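Local coordinates for probable endonuclease 4 (Thermotoga maritima, PDB 4HNO), which probably cleaves DNA phosphodiester bonds at apurinic or apyrimidinic sites during base excision repair, leaving a 3'-hydroxyl and a 5'-terminal sugar phosphate, with a trinuclear metal centre, at residues D85-Q88 with K89-L93; E97-I100 with C101-L104; T119-E122 with E123-R127; R127-R130 with G131-V135; Q162-K165 with I166-V170. All coordinates share one frame; numbering follows the deposited sequence. Where two conformers were deposited one is given.

Contact 1 (D85-Q88 with K89-L93)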
loop_
_atom_site.group_PDB
_atom_site.type_symbol
_atom_site.label_atom_id
_atom_site.label_comp_id
_atom_site.label_asym_id
_atom_site.label_seq_id
_atom_site.Cartn_x
_atom_site.Cartn_y
_atom_site.Cartn_z
ATOM N N ASP A 85 -24.922 -5.298 5.049
ATOM C CA ASP A 85 -24.546 -4.486 6.214
ATOM C C ASP A 85 -23.098 -4.047 6.106
ATOM O O ASP A 85 -22.784 -2.847 6.191
ATOM C CB ASP A 85 -24.707 -5.287 7.527
ATOM C CG ASP A 85 -26.139 -5.396 7.992
ATOM O OD1 ASP A 85 -27.049 -4.968 7.250
ATOM O OD2 ASP A 85 -26.340 -5.933 9.110
ATOM N N ILE A 86 -22.229 -5.048 5.968
ATOM C CA ILE A 86 -20.798 -4.820 5.927
ATOM C C ILE A 86 -20.460 -3.966 4.703
ATOM O O ILE A 86 -19.656 -3.028 4.797
ATOM C CB ILE A 86 -20.003 -6.143 5.924
ATOM C CG1 ILE A 86 -20.168 -6.895 7.253
ATOM C CG2 ILE A 86 -18.544 -5.883 5.667
ATOM C CD1 ILE A 86 -19.460 -8.252 7.304
ATOM N N TRP A 87 -21.065 -4.249 3.560
ATOM C CA TRP A 87 -20.777 -3.467 2.370
ATOM C C TRP A 87 -21.124 -1.982 2.577
ATOM O O TRP A 87 -20.318 -1.101 2.295
ATOM C CB TRP A 87 -21.520 -4.073 1.175
ATOM C CG TRP A 87 -21.163 -3.416 -0.113
ATOM C CD1 TRP A 87 -20.138 -3.745 -0.927
ATOM C CD2 TRP A 87 -21.796 -2.288 -0.704
ATOM N NE1 TRP A 87 -20.091 -2.894 -1.991
ATOM C CE2 TRP A 87 -21.101 -1.986 -1.881
ATOM C CE3 TRP A 87 -22.900 -1.500 -0.349
ATOM C CZ2 TRP A 87 -21.476 -0.951 -2.727
ATOM C CZ3 TRP A 87 -23.260 -0.459 -1.174
ATOM C CH2 TRP A 87 -22.549 -0.193 -2.358
ATOM N N GLN A 88 -22.331 -1.716 3.058
ATOM C CA GLN A 88 -22.742 -0.325 3.260
ATOM C C GLN A 88 -21.867 0.396 4.270
ATOM O O GLN A 88 -21.469 1.541 4.052
ATOM C CB GLN A 88 -24.187 -0.233 3.726
ATOM C CG GLN A 88 -25.225 -0.558 2.665
ATOM C CD GLN A 88 -26.574 -0.033 3.109
ATOM O OE1 GLN A 88 -26.705 1.139 3.447
ATOM N NE2 GLN A 88 -27.581 -0.883 3.134
ATOM N N LYS A 89 -21.599 -0.256 5.395
ATOM C CA LYS A 89 -20.788 0.378 6.406
ATOM C C LYS A 89 -19.362 0.611 5.909
ATOM O O LYS A 89 -18.718 1.601 6.265
ATOM C CB LYS A 89 -20.812 -0.453 7.683
ATOM C CG LYS A 89 -22.192 -0.476 8.352
ATOM C CD LYS A 89 -22.207 -1.454 9.519
ATOM C CE LYS A 89 -23.594 -1.775 10.102
ATOM N NZ LYS A 89 -24.467 -0.636 10.347
ATOM N N SER A 90 -18.871 -0.309 5.087
ATOM C CA SER A 90 -17.558 -0.178 4.466
ATOM C C SER A 90 -17.506 1.023 3.534
ATOM O O SER A 90 -16.531 1.784 3.556
ATOM C CB SER A 90 -17.221 -1.452 3.695
ATOM O OG SER A 90 -16.974 -2.540 4.563
ATOM N N VAL A 91 -18.529 1.203 2.712
ATOM C CA VAL A 91 -18.574 2.358 1.833
ATOM C C VAL A 91 -18.540 3.649 2.649
ATOM O O VAL A 91 -17.795 4.583 2.335
ATOM C CB VAL A 91 -19.821 2.299 0.932
ATOM C CG1 VAL A 91 -20.100 3.638 0.260
ATOM C CG2 VAL A 91 -19.682 1.190 -0.090
ATOM N N GLU A 92 -19.342 3.718 3.708
ATOM C CA GLU A 92 -19.397 4.951 4.474
ATOM C C GLU A 92 -18.098 5.218 5.213
ATOM O O GLU A 92 -17.663 6.363 5.308
ATOM C CB GLU A 92 -20.596 4.967 5.417
ATOM C CG GLU A 92 -21.930 4.986 4.676
ATOM C CD GLU A 92 -22.075 6.148 3.707
ATOM O OE1 GLU A 92 -21.741 7.290 4.091
ATOM O OE2 GLU A 92 -22.478 5.906 2.537
ATOM N N LEU A 93 -17.463 4.180 5.743
ATOM C CA LEU A 93 -16.204 4.395 6.430
ATOM C C LEU A 93 -15.105 4.768 5.434
ATOM O O LEU A 93 -14.258 5.598 5.735
ATOM C CB LEU A 93 -15.806 3.184 7.280
ATOM C CG LEU A 93 -14.535 3.370 8.110
ATOM C CD1 LEU A 93 -14.609 4.561 9.029
ATOM C CD2 LEU A 93 -14.248 2.094 8.880
HETATM O O HOH W 1 -23.230 3.133 1.997
#
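Ile86 O is gripped by two donors from Ser90. The hydroxyl OG of Ser90 donates to Ile86 O at 2.7 Å, and the amide N of Ser90 donates to the same Ile86 O at 2.8 Å. They arrive from opposite faces of the carbonyl plane. The hydroxyl stands well above that plane, 40° out of it. Ser90 can reach back because OG sits beside its own backbone N (chi1 -70°). OG also accepts a hydrogen bond from Asn78 N, which ties the helix to a loop.

These bonds belong to the first turns of helix 84-104, which links strands 69-72 and 108-115 of the TIM barrel as a beta-alpha-beta crossover.

One turn after Trp87, Val91 lays its CG2 methyl over a face of the indole. This is a CH-pi contact, with CG2 of Val91 3.8 Å from the centroid of the six-membered ring of Trp87 and 8° off the ring normal. Trp87 NE1 is hydrogen-bonded to Arg127 O of helix 121-136.

On the polar side a water donates both to Gln88 O at 3.1 Å and to Glu92 OE2 at 2.9 Å. The same Glu92 oxygen forms a salt bridge with Lys95.

Contact 2 (E97-I100 with C101-L104)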
loop_
_atom_site.group_PDB
_atom_site.type_symbol
_atom_site.label_atom_id
_atom_site.label_comp_id
_atom_site.label_asym_id
_atom_site.label_seq_id
_atom_site.Cartn_x
_atom_site.Cartn_y
_atom_site.Cartn_z
ATOM N N GLU A 97 -12.633 7.887 5.462
ATOM C CA GLU A 97 -11.179 7.832 5.329
ATOM C C GLU A 97 -10.680 8.758 4.228
ATOM O O GLU A 97 -9.637 9.389 4.397
ATOM C CB GLU A 97 -10.736 6.396 5.071
ATOM C CG GLU A 97 -10.934 5.484 6.254
ATOM C CD GLU A 97 -10.403 4.057 5.968
ATOM O OE1 GLU A 97 -10.153 3.316 6.927
ATOM O OE2 GLU A 97 -10.268 3.723 4.763
ATOM N N VAL A 98 -11.398 8.843 3.118
ATOM C CA VAL A 98 -11.033 9.808 2.082
ATOM C C VAL A 98 -11.053 11.224 2.639
ATOM O O VAL A 98 -10.156 12.018 2.369
ATOM C CB VAL A 98 -11.951 9.661 0.850
ATOM C CG1 VAL A 98 -11.789 10.852 -0.091
ATOM C CG2 VAL A 98 -11.658 8.351 0.130
ATOM N N GLU A 99 -12.077 11.550 3.426
ATOM C CA GLU A 99 -12.158 12.870 3.990
ATOM C C GLU A 99 -11.071 13.139 5.029
ATOM O O GLU A 99 -10.603 14.279 5.135
ATOM C CB GLU A 99 -13.565 13.124 4.482
ATOM C CG GLU A 99 -14.562 13.202 3.267
ATOM C CD GLU A 99 -14.213 14.333 2.243
ATOM O OE1 GLU A 99 -14.068 15.499 2.677
ATOM O OE2 GLU A 99 -14.064 14.078 1.032
ATOM N N ILE A 100 -10.650 12.128 5.779
ATOM C CA ILE A 100 -9.509 12.278 6.659
ATOM C C ILE A 100 -8.263 12.613 5.841
ATOM O O ILE A 100 -7.513 13.537 6.173
ATOM C CB ILE A 100 -9.282 10.999 7.506
ATOM C CG1 ILE A 100 -10.403 10.823 8.527
ATOM C CG2 ILE A 100 -7.922 11.042 8.173
ATOM C CD1 ILE A 100 -10.509 9.441 9.130
ATOM N N CYS A 101 -8.027 11.837 4.779
ATOM C CA CYS A 101 -6.896 12.132 3.915
ATOM C C CYS A 101 -6.960 13.558 3.404
ATOM O O CYS A 101 -5.974 14.286 3.435
ATOM C CB CYS A 101 -6.860 11.168 2.727
ATOM S SG CYS A 101 -6.437 9.473 3.131
ATOM N N ARG A 102 -8.130 13.956 2.916
ATOM C CA ARG A 102 -8.291 15.281 2.334
ATOM C C ARG A 102 -7.984 16.356 3.383
ATOM O O ARG A 102 -7.352 17.353 3.067
ATOM C CB ARG A 102 -9.715 15.395 1.758
ATOM C CG ARG A 102 -10.087 16.670 1.044
ATOM C CD ARG A 102 -9.588 16.835 -0.400
ATOM N NE ARG A 102 -8.157 17.076 -0.436
ATOM C CZ ARG A 102 -7.598 18.257 -0.201
ATOM N NH1 ARG A 102 -6.276 18.357 -0.254
ATOM N NH2 ARG A 102 -8.325 19.346 0.079
ATOM N N LYS A 103 -8.408 16.169 4.630
ATOM C CA LYS A 103 -8.157 17.158 5.672
ATOM C C LYS A 103 -6.667 17.262 6.010
ATOM O O LYS A 103 -6.166 18.355 6.267
ATOM C CB LYS A 103 -8.998 16.859 6.906
ATOM C CG LYS A 103 -8.936 17.985 7.919
ATOM C CD LYS A 103 -9.955 17.876 9.019
ATOM C CE LYS A 103 -9.825 19.074 9.964
ATOM N NZ LYS A 103 -10.839 19.071 11.030
ATOM N N LEU A 104 -5.976 16.123 6.025
ATOM C CA LEU A 104 -4.540 16.092 6.269
ATOM C C LEU A 104 -3.697 16.556 5.081
ATOM O O LEU A 104 -2.527 16.885 5.266
ATOM C CB LEU A 104 -4.096 14.679 6.655
ATOM C CG LEU A 104 -4.619 14.149 7.981
ATOM C CD1 LEU A 104 -4.215 12.692 8.154
ATOM C CD2 LEU A 104 -4.144 14.986 9.165
#
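This is a local contact along the last turns of helix 84-104, a largely buried part of the beta-alpha-beta unit that joins strands 69-72 and 108-115 of the TIM barrel. Four successive i to i+4 backbone bonds carry it. Cys101 N donates to Glu97 O at 3.0 Å in a nearly straight bond of 171°. Arg102 N, Lys103 N and Leu104 N continue the series to Val98 O, Glu99 O and Ile100 O.

The side-chain part is apolar. Ile100 and Leu104 lie side by side and point the same way, with CG2 of Ile100 4.1 Å from CD1 of Leu104. CG2 of Ile100 is anti to the backbone N, which puts this branch beside the carbonyl carbon, next to Leu104. The CG of Leu104 also rests 3.5 Å from Ile100 O.

Cys101 folds its sulfur back beside its own backbone N (chi1 -70°), and SG lies 3.4 Å from Glu97 O. Cys101 packs on Leu109 of strand 108-115, as do Glu97 and Val98, and Leu104 meets Phe55 of helix 49-61.

The carboxylate of Glu97 is buried but well supplied with partners: Ser73, His37 and Gly74. Lys103 reaches Asp49 in a salt bridge and Pro47 O in a hydrogen bond. The polar ends of Glu97 and Lys103 therefore bind neighbouring parts of the barrel, while backbone bonds and aliphatic carbons hold the turns together.

Contact 3 (T119-E122 with E123-R127)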
loop_
_atom_site.group_PDB
_atom_site.type_symbol
_atom_site.label_atom_id
_atom_site.label_comp_id
_atom_site.label_asym_id
_atom_site.label_seq_id
_atom_site.Cartn_x
_atom_site.Cartn_y
_atom_site.Cartn_z
ATOM N N THR A 119 -18.360 -16.294 -2.573
ATOM C CA THR A 119 -19.577 -16.011 -3.332
ATOM C C THR A 119 -19.307 -15.541 -4.761
ATOM O O THR A 119 -20.231 -15.117 -5.461
ATOM C CB THR A 119 -20.455 -14.961 -2.633
ATOM O OG1 THR A 119 -19.780 -13.699 -2.604
ATOM C CG2 THR A 119 -20.822 -15.405 -1.225
ATOM N N GLY A 120 -18.054 -15.596 -5.184
ATOM C CA GLY A 120 -17.721 -15.412 -6.583
ATOM C C GLY A 120 -16.851 -14.200 -6.845
ATOM O O GLY A 120 -17.177 -13.088 -6.430
ATOM N N GLU A 121 -15.756 -14.412 -7.573
ATOM C CA GLU A 121 -14.876 -13.334 -7.970
ATOM C C GLU A 121 -15.597 -12.279 -8.777
ATOM O O GLU A 121 -15.436 -11.098 -8.506
ATOM C CB GLU A 121 -13.687 -13.872 -8.772
ATOM C CG GLU A 121 -12.728 -12.776 -9.233
ATOM C CD GLU A 121 -11.650 -13.265 -10.204
ATOM O OE1 GLU A 121 -11.152 -14.386 -10.041
ATOM O OE2 GLU A 121 -11.286 -12.512 -11.126
ATOM N N GLU A 122 -16.360 -12.673 -9.794
ATOM C CA GLU A 122 -16.961 -11.692 -10.690
ATOM C C GLU A 122 -17.953 -10.816 -9.936
ATOM O O GLU A 122 -17.965 -9.592 -10.076
ATOM C CB GLU A 122 -17.660 -12.384 -11.867
ATOM C CG GLU A 122 -16.733 -13.152 -12.791
ATOM C CD GLU A 122 -16.428 -14.558 -12.298
ATOM O OE1 GLU A 122 -16.886 -14.929 -11.194
ATOM O OE2 GLU A 122 -15.735 -15.300 -13.027
ATOM N N GLU A 123 -18.797 -11.440 -9.130
ATOM C CA GLU A 123 -19.780 -10.709 -8.367
ATOM C C GLU A 123 -19.099 -9.829 -7.312
ATOM O O GLU A 123 -19.533 -8.704 -7.056
ATOM C CB GLU A 123 -20.777 -11.651 -7.694
ATOM C CG GLU A 123 -21.525 -12.536 -8.666
ATOM C CD GLU A 123 -20.842 -13.886 -8.981
ATOM O OE1 GLU A 123 -19.600 -13.995 -8.950
ATOM O OE2 GLU A 123 -21.570 -14.859 -9.277
ATOM N N GLY A 124 -18.022 -10.331 -6.716
ATOM C CA GLY A 124 -17.275 -9.544 -5.756
ATOM C C GLY A 124 -16.607 -8.344 -6.386
ATOM O O GLY A 124 -16.636 -7.252 -5.797
ATOM N N ILE A 125 -16.020 -8.517 -7.569
ATOM C CA ILE A 125 -15.455 -7.386 -8.290
ATOM C C ILE A 125 -16.522 -6.345 -8.543
ATOM O O ILE A 125 -16.280 -5.151 -8.367
ATOM C CB ILE A 125 -14.756 -7.850 -9.574
ATOM C CG1 ILE A 125 -13.442 -8.528 -9.186
ATOM C CG2 ILE A 125 -14.551 -6.699 -10.547
ATOM C CD1 ILE A 125 -12.710 -9.165 -10.343
ATOM N N ASP A 126 -17.712 -6.766 -8.971
ATOM C CA ASP A 126 -18.757 -5.788 -9.233
ATOM C C ASP A 126 -19.132 -5.033 -7.955
ATOM O O ASP A 126 -19.403 -3.826 -8.015
ATOM C CB ASP A 126 -19.983 -6.442 -9.860
ATOM C CG ASP A 126 -19.814 -6.751 -11.339
ATOM O OD1 ASP A 126 -20.609 -7.568 -11.839
ATOM O OD2 ASP A 126 -18.906 -6.199 -11.984
ATOM N N ARG A 127 -19.157 -5.698 -6.808
ATOM C CA ARG A 127 -19.455 -5.015 -5.552
ATOM C C ARG A 127 -18.354 -4.017 -5.206
ATOM O O ARG A 127 -18.647 -2.931 -4.695
ATOM C CB ARG A 127 -19.673 -6.003 -4.399
ATOM C CG ARG A 127 -20.995 -6.757 -4.495
ATOM C CD ARG A 127 -21.320 -7.546 -3.243
ATOM N NE ARG A 127 -20.391 -8.623 -2.981
ATOM C CZ ARG A 127 -20.533 -9.874 -3.411
ATOM N NH1 ARG A 127 -19.625 -10.776 -3.068
ATOM N NH2 ARG A 127 -21.572 -10.233 -4.179
HETATM O O HOH W 2 -17.216 -8.235 -12.477
HETATM O O HOH W 3 -18.876 -16.253 -10.391
#
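The guanidinium of Arg127 has Glu123 O and Gly124 CA over one face, both nearer the rim than the centre of the group. At its edge is Thr119 OG1. NH1 of Arg127 donates to OG1 of Thr119 at 3.0 Å, with the oxygen tilted 22° from the guanidinium plane and a bent N-H...O angle of 140°. The arginine chain turns at chi3 (-65°), which brings NH1 within bonding distance of the threonine. NH1 also donates to Ala80 O, and Thr119 OG1 has a hydrogen bond with His116 O.

The contact forms the start of helix 121-136, in the crossover between strands 108-115 and 143-147 of the TIM barrel. Gly120 is the N-cap residue. Its O accepts from Gly124 N at 2.9 Å, and its CA lies 3.3 Å from Glu123 OE1.

Glu122 was modelled in two conformers. In one of them its OE1 is 3.6 Å from OE1 of Glu123, a proximity of like charges.

Glu121 and Ile125 run side by side, with Glu121 OE2 3.7 Å from Ile125 CD1. Ile125 also packs on Lys165 and Ile166 of helix 160-169.

Contact 4 (R127-R130 with G131-V135)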
loop_
_atom_site.group_PDB
_atom_site.type_symbol
_atom_site.label_atom_id
_atom_site.label_comp_id
_atom_site.label_asym_id
_atom_site.label_seq_id
_atom_site.Cartn_x
_atom_site.Cartn_y
_atom_site.Cartn_z
ATOM N N ARG A 127 -19.157 -5.698 -6.808
ATOM C CA ARG A 127 -19.455 -5.015 -5.552
ATOM C C ARG A 127 -18.354 -4.017 -5.206
ATOM O O ARG A 127 -18.647 -2.931 -4.695
ATOM C CB ARG A 127 -19.673 -6.003 -4.399
ATOM C CG ARG A 127 -20.995 -6.757 -4.495
ATOM C CD ARG A 127 -21.320 -7.546 -3.243
ATOM N NE ARG A 127 -20.391 -8.623 -2.981
ATOM C CZ ARG A 127 -20.533 -9.874 -3.411
ATOM N NH1 ARG A 127 -19.625 -10.776 -3.068
ATOM N NH2 ARG A 127 -21.572 -10.233 -4.179
ATOM N N ILE A 128 -17.103 -4.381 -5.455
ATOM C CA ILE A 128 -15.991 -3.465 -5.190
ATOM C C ILE A 128 -16.135 -2.232 -6.084
ATOM O O ILE A 128 -15.992 -1.097 -5.629
ATOM C CB ILE A 128 -14.648 -4.138 -5.411
ATOM C CG1 ILE A 128 -14.419 -5.255 -4.401
ATOM C CG2 ILE A 128 -13.523 -3.093 -5.315
ATOM C CD1 ILE A 128 -13.293 -6.188 -4.805
ATOM N N VAL A 129 -16.400 -2.441 -7.367
ATOM C CA VAL A 129 -16.587 -1.342 -8.295
ATOM C C VAL A 129 -17.724 -0.438 -7.845
ATOM O O VAL A 129 -17.597 0.791 -7.837
ATOM C CB VAL A 129 -16.838 -1.878 -9.714
ATOM C CG1 VAL A 129 -17.275 -0.784 -10.654
ATOM C CG2 VAL A 129 -15.571 -2.578 -10.240
ATOM N N ARG A 130 -18.846 -1.040 -7.464
ATOM C CA ARG A 130 -19.990 -0.252 -7.026
ATOM C C ARG A 130 -19.604 0.598 -5.810
ATOM O O ARG A 130 -19.979 1.757 -5.703
ATOM C CB ARG A 130 -21.169 -1.190 -6.714
ATOM C CG ARG A 130 -22.463 -0.490 -6.402
ATOM C CD ARG A 130 -23.595 -1.472 -6.158
ATOM N NE ARG A 130 -24.849 -0.745 -6.027
ATOM C CZ ARG A 130 -26.056 -1.288 -6.013
ATOM N NH1 ARG A 130 -26.206 -2.600 -6.111
ATOM N NH2 ARG A 130 -27.124 -0.508 -5.892
ATOM N N GLY A 131 -18.879 -0.006 -4.880
ATOM C CA GLY A 131 -18.448 0.704 -3.691
ATOM C C GLY A 131 -17.466 1.825 -3.987
ATOM O O GLY A 131 -17.609 2.938 -3.457
ATOM N N LEU A 132 -16.480 1.538 -4.829
ATOM C CA LEU A 132 -15.545 2.572 -5.234
ATOM C C LEU A 132 -16.249 3.711 -5.949
ATOM O O LEU A 132 -15.908 4.869 -5.739
ATOM C CB LEU A 132 -14.443 1.998 -6.109
ATOM C CG LEU A 132 -13.453 1.086 -5.398
ATOM C CD1 LEU A 132 -12.505 0.463 -6.411
ATOM C CD2 LEU A 132 -12.686 1.832 -4.317
ATOM N N ASN A 133 -17.235 3.401 -6.779
ATOM C CA ASN A 133 -17.978 4.475 -7.421
ATOM C C ASN A 133 -18.706 5.330 -6.392
ATOM O O ASN A 133 -18.707 6.555 -6.495
ATOM C CB ASN A 133 -18.961 3.923 -8.445
ATOM C CG ASN A 133 -18.322 3.512 -9.734
ATOM O OD1 ASN A 133 -17.273 4.026 -10.121
ATOM N ND2 ASN A 133 -18.972 2.592 -10.427
ATOM N N GLU A 134 -19.336 4.713 -5.399
ATOM C CA GLU A 134 -20.034 5.503 -4.400
ATOM C C GLU A 134 -19.059 6.400 -3.645
ATOM O O GLU A 134 -19.378 7.550 -3.334
ATOM C CB GLU A 134 -20.792 4.617 -3.415
ATOM C CG GLU A 134 -21.973 3.960 -4.024
ATOM C CD GLU A 134 -22.885 4.962 -4.707
ATOM O OE1 GLU A 134 -23.311 5.929 -4.033
ATOM O OE2 GLU A 134 -23.144 4.818 -5.924
ATOM N N VAL A 135 -17.870 5.901 -3.346
ATOM C CA VAL A 135 -16.890 6.706 -2.632
ATOM C C VAL A 135 -16.329 7.813 -3.517
ATOM O O VAL A 135 -16.327 8.990 -3.139
ATOM C CB VAL A 135 -15.776 5.823 -2.072
ATOM C CG1 VAL A 135 -14.658 6.643 -1.467
ATOM C CG2 VAL A 135 -16.344 4.825 -1.056
HETATM O O HOH W 4 -22.163 2.798 -7.218
HETATM O O HOH W 5 -24.479 2.143 -5.967
#
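Ile128 sets CG2 beside its carbonyl carbon, while Leu132 keeps CG beside its own backbone N (chi1 -70°). The two side chains then lie alongside each other and point the same way. CG2 of Ile128 comes to 3.9 Å from CD1 of Leu132. Both also pack on Ile166 of helix 160-169, and Leu132 reaches Ile144 of strand 143-147.

Val129 and Asn133 form a similar pair one residue on. CG1 of Val129 lies 3.8 Å from ND2 of Asn133. The amide oxygen OD1 of Asn133 accepts from Asp171 N, just beyond helix 160-169.

The backbone is regular alpha-helix in the middle of helix 121-136, an outer helix of the TIM barrel. Leu132 N donates to Ile128 O at 2.8 Å.

Arg130 and Glu134 meet through water in one of the two conformers of Glu134. One water donates to Arg130 O at 2.9 Å and to Glu134 OE2 at 2.6 Å. A second accepts from Arg130 NE at 2.9 Å, in the guanidinium plane, and donates to Glu134 OE2 at 3.0 Å. The charged atoms Arg130 NE and Glu134 OE2 themselves stay 5.8 Å apart. The attraction between these opposite charges would then probably be relayed by solvent rather than made as a direct salt bridge.

Contact 5 (Q162-K165 with I166-V170)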
loop_
_atom_site.group_PDB
_atom_site.type_symbol
_atom_site.label_atom_id
_atom_site.label_comp_id
_atom_site.label_asym_id
_atom_site.label_seq_id
_atom_site.Cartn_x
_atom_site.Cartn_y
_atom_site.Cartn_z
ATOM N N GLN A 162 -6.841 -9.015 -11.615
ATOM C CA GLN A 162 -8.052 -8.730 -10.860
ATOM C C GLN A 162 -8.146 -7.238 -10.514
ATOM O O GLN A 162 -9.229 -6.655 -10.526
ATOM C CB GLN A 162 -8.086 -9.594 -9.600
ATOM C CG GLN A 162 -8.232 -11.069 -9.910
ATOM C CD GLN A 162 -7.688 -11.948 -8.823
ATOM O OE1 GLN A 162 -7.202 -11.481 -7.801
ATOM N NE2 GLN A 162 -7.666 -13.242 -9.086
ATOM N N LEU A 163 -7.005 -6.628 -10.191
ATOM C CA LEU A 163 -6.981 -5.189 -9.926
ATOM C C LEU A 163 -7.349 -4.417 -11.187
ATOM O O LEU A 163 -8.041 -3.406 -11.120
ATOM C CB LEU A 163 -5.615 -4.730 -9.409
ATOM C CG LEU A 163 -5.064 -5.477 -8.212
ATOM C CD1 LEU A 163 -3.779 -4.813 -7.754
ATOM C CD2 LEU A 163 -6.052 -5.540 -7.062
ATOM N N LYS A 164 -6.860 -4.882 -12.341
ATOM C CA LYS A 164 -7.195 -4.259 -13.609
ATOM C C LYS A 164 -8.690 -4.378 -13.897
ATOM O O LYS A 164 -9.318 -3.426 -14.366
ATOM C CB LYS A 164 -6.364 -4.907 -14.733
ATOM C CG LYS A 164 -6.693 -4.442 -16.126
ATOM C CD LYS A 164 -7.848 -5.155 -16.821
ATOM C CE LYS A 164 -7.677 -6.629 -16.912
ATOM N NZ LYS A 164 -8.605 -7.192 -17.941
ATOM N N LYS A 165 -9.281 -5.530 -13.619
ATOM C CA LYS A 165 -10.703 -5.704 -13.877
ATOM C C LYS A 165 -11.510 -4.690 -13.067
ATOM O O LYS A 165 -12.473 -4.121 -13.569
ATOM C CB LYS A 165 -11.150 -7.125 -13.570
ATOM C CG LYS A 165 -10.739 -8.151 -14.607
ATOM C CD LYS A 165 -11.255 -9.543 -14.242
ATOM C CE LYS A 165 -11.176 -10.513 -15.382
ATOM N NZ LYS A 165 -9.793 -10.977 -15.640
ATOM N N ILE A 166 -11.134 -4.497 -11.810
ATOM C CA ILE A 166 -11.789 -3.505 -10.969
ATOM C C ILE A 166 -11.579 -2.109 -11.539
ATOM O O ILE A 166 -12.537 -1.365 -11.781
ATOM C CB ILE A 166 -11.244 -3.575 -9.518
ATOM C CG1 ILE A 166 -11.582 -4.898 -8.862
ATOM C CG2 ILE A 166 -11.790 -2.402 -8.698
ATOM C CD1 ILE A 166 -10.714 -5.212 -7.652
ATOM N N ARG A 167 -10.319 -1.734 -11.722
ATOM C CA ARG A 167 -10.012 -0.375 -12.093
ATOM C C ARG A 167 -10.711 0.013 -13.390
ATOM O O ARG A 167 -11.243 1.122 -13.527
ATOM C CB ARG A 167 -8.503 -0.197 -12.234
ATOM C CG ARG A 167 -8.138 1.185 -12.731
ATOM C CD ARG A 167 -6.642 1.487 -12.632
ATOM N NE ARG A 167 -6.455 2.848 -13.037
ATOM C CZ ARG A 167 -6.321 3.257 -14.276
ATOM N NH1 ARG A 167 -6.151 2.392 -15.249
ATOM N NH2 ARG A 167 -6.308 4.559 -14.514
ATOM N N ASP A 168 -10.709 -0.892 -14.362
ATOM C CA ASP A 168 -11.209 -0.548 -15.676
ATOM C C ASP A 168 -12.733 -0.334 -15.685
ATOM O O ASP A 168 -13.255 0.284 -16.605
ATOM C CB ASP A 168 -10.781 -1.591 -16.698
ATOM C CG ASP A 168 -9.304 -1.482 -17.074
ATOM O OD1 ASP A 168 -8.619 -0.548 -16.593
ATOM O OD2 ASP A 168 -8.842 -2.336 -17.854
ATOM N N LEU A 169 -13.429 -0.791 -14.651
ATOM C CA LEU A 169 -14.868 -0.597 -14.546
ATOM C C LEU A 169 -15.266 0.637 -13.741
ATOM O O LEU A 169 -16.421 1.029 -13.805
ATOM C CB LEU A 169 -15.525 -1.830 -13.914
ATOM C CG LEU A 169 -15.604 -3.060 -14.820
ATOM C CD1 LEU A 169 -15.902 -4.295 -13.989
ATOM C CD2 LEU A 169 -16.675 -2.863 -15.887
ATOM N N VAL A 170 -14.363 1.220 -12.965
ATOM C CA VAL A 170 -14.701 2.349 -12.100
ATOM C C VAL A 170 -14.877 3.622 -12.920
ATOM O O VAL A 170 -14.116 3.881 -13.854
ATOM C CB VAL A 170 -13.593 2.515 -11.033
ATOM C CG1 VAL A 170 -13.698 3.811 -10.246
ATOM C CG2 VAL A 170 -13.616 1.337 -10.082
#
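Helix 160-169, one of the outer helices of the TIM barrel, runs here through i to i+4 backbone bonds, with Arg167 N donating to Leu163 O at 2.9 Å, Asp168 N to Lys164 O at 2.9 Å, and Ile166 N to Gln162 O at a longer 3.2 Å.

Lys164 and Asp168 carry the main side-chain contact. The lysine chain bends at chi2 (-85°) and chi3 (-56°). This brings its CG and CD across to OD2 of Asp168, with CD of Lys164 3.2 Å from OD2 of Asp168. The charged ends are not in contact, with NZ of Lys164 4.9 Å from OD2 of Asp168. The ammonium instead forms a salt bridge with Glu161 OE2, and Lys165 NZ uses the same oxygen. The two ammonium groups would probably stabilise the negative charge of that carboxylate.

Ile166 belongs to the buried side. CG1 of Ile166 lies 3.4 Å from Gln162 O, one turn back. The side chain also packs on Pro113 of strand 108-115 and Leu146 of strand 143-147, while Arg167 donates to backbone oxygens, from NE to Val176 O and from NH2 to Arg173 O.

Leu169 leans back on the preceding turn, its CD1 lying 3.5 Å from Lys165 O.

Overall arrangement
The five contacts lie on three successive outer helices of the barrel. Contacts 1 and 2 share helix 84-104, and contacts 3 and 4 share helix 121-136 and Arg127. Contact 1 meets contact 4 where Trp87 CZ2 lies 3.5 Å from Gly131 N, and contact 2 meets it where Val98 CG2 lies 3.8 Å from Val135 CG1. Contact 5 packs on contact 4, with Val129 CG2 3.6 Å from Ile166 O, and on contact 3, with Glu121 OE2 3.6 Å from Gln162 CG. The metals lie further in. The side chain of Leu163 is about 6 Å from that of the metal ligand Glu147, and that of Glu97 about 7 Å from that of the zinc ligand His72.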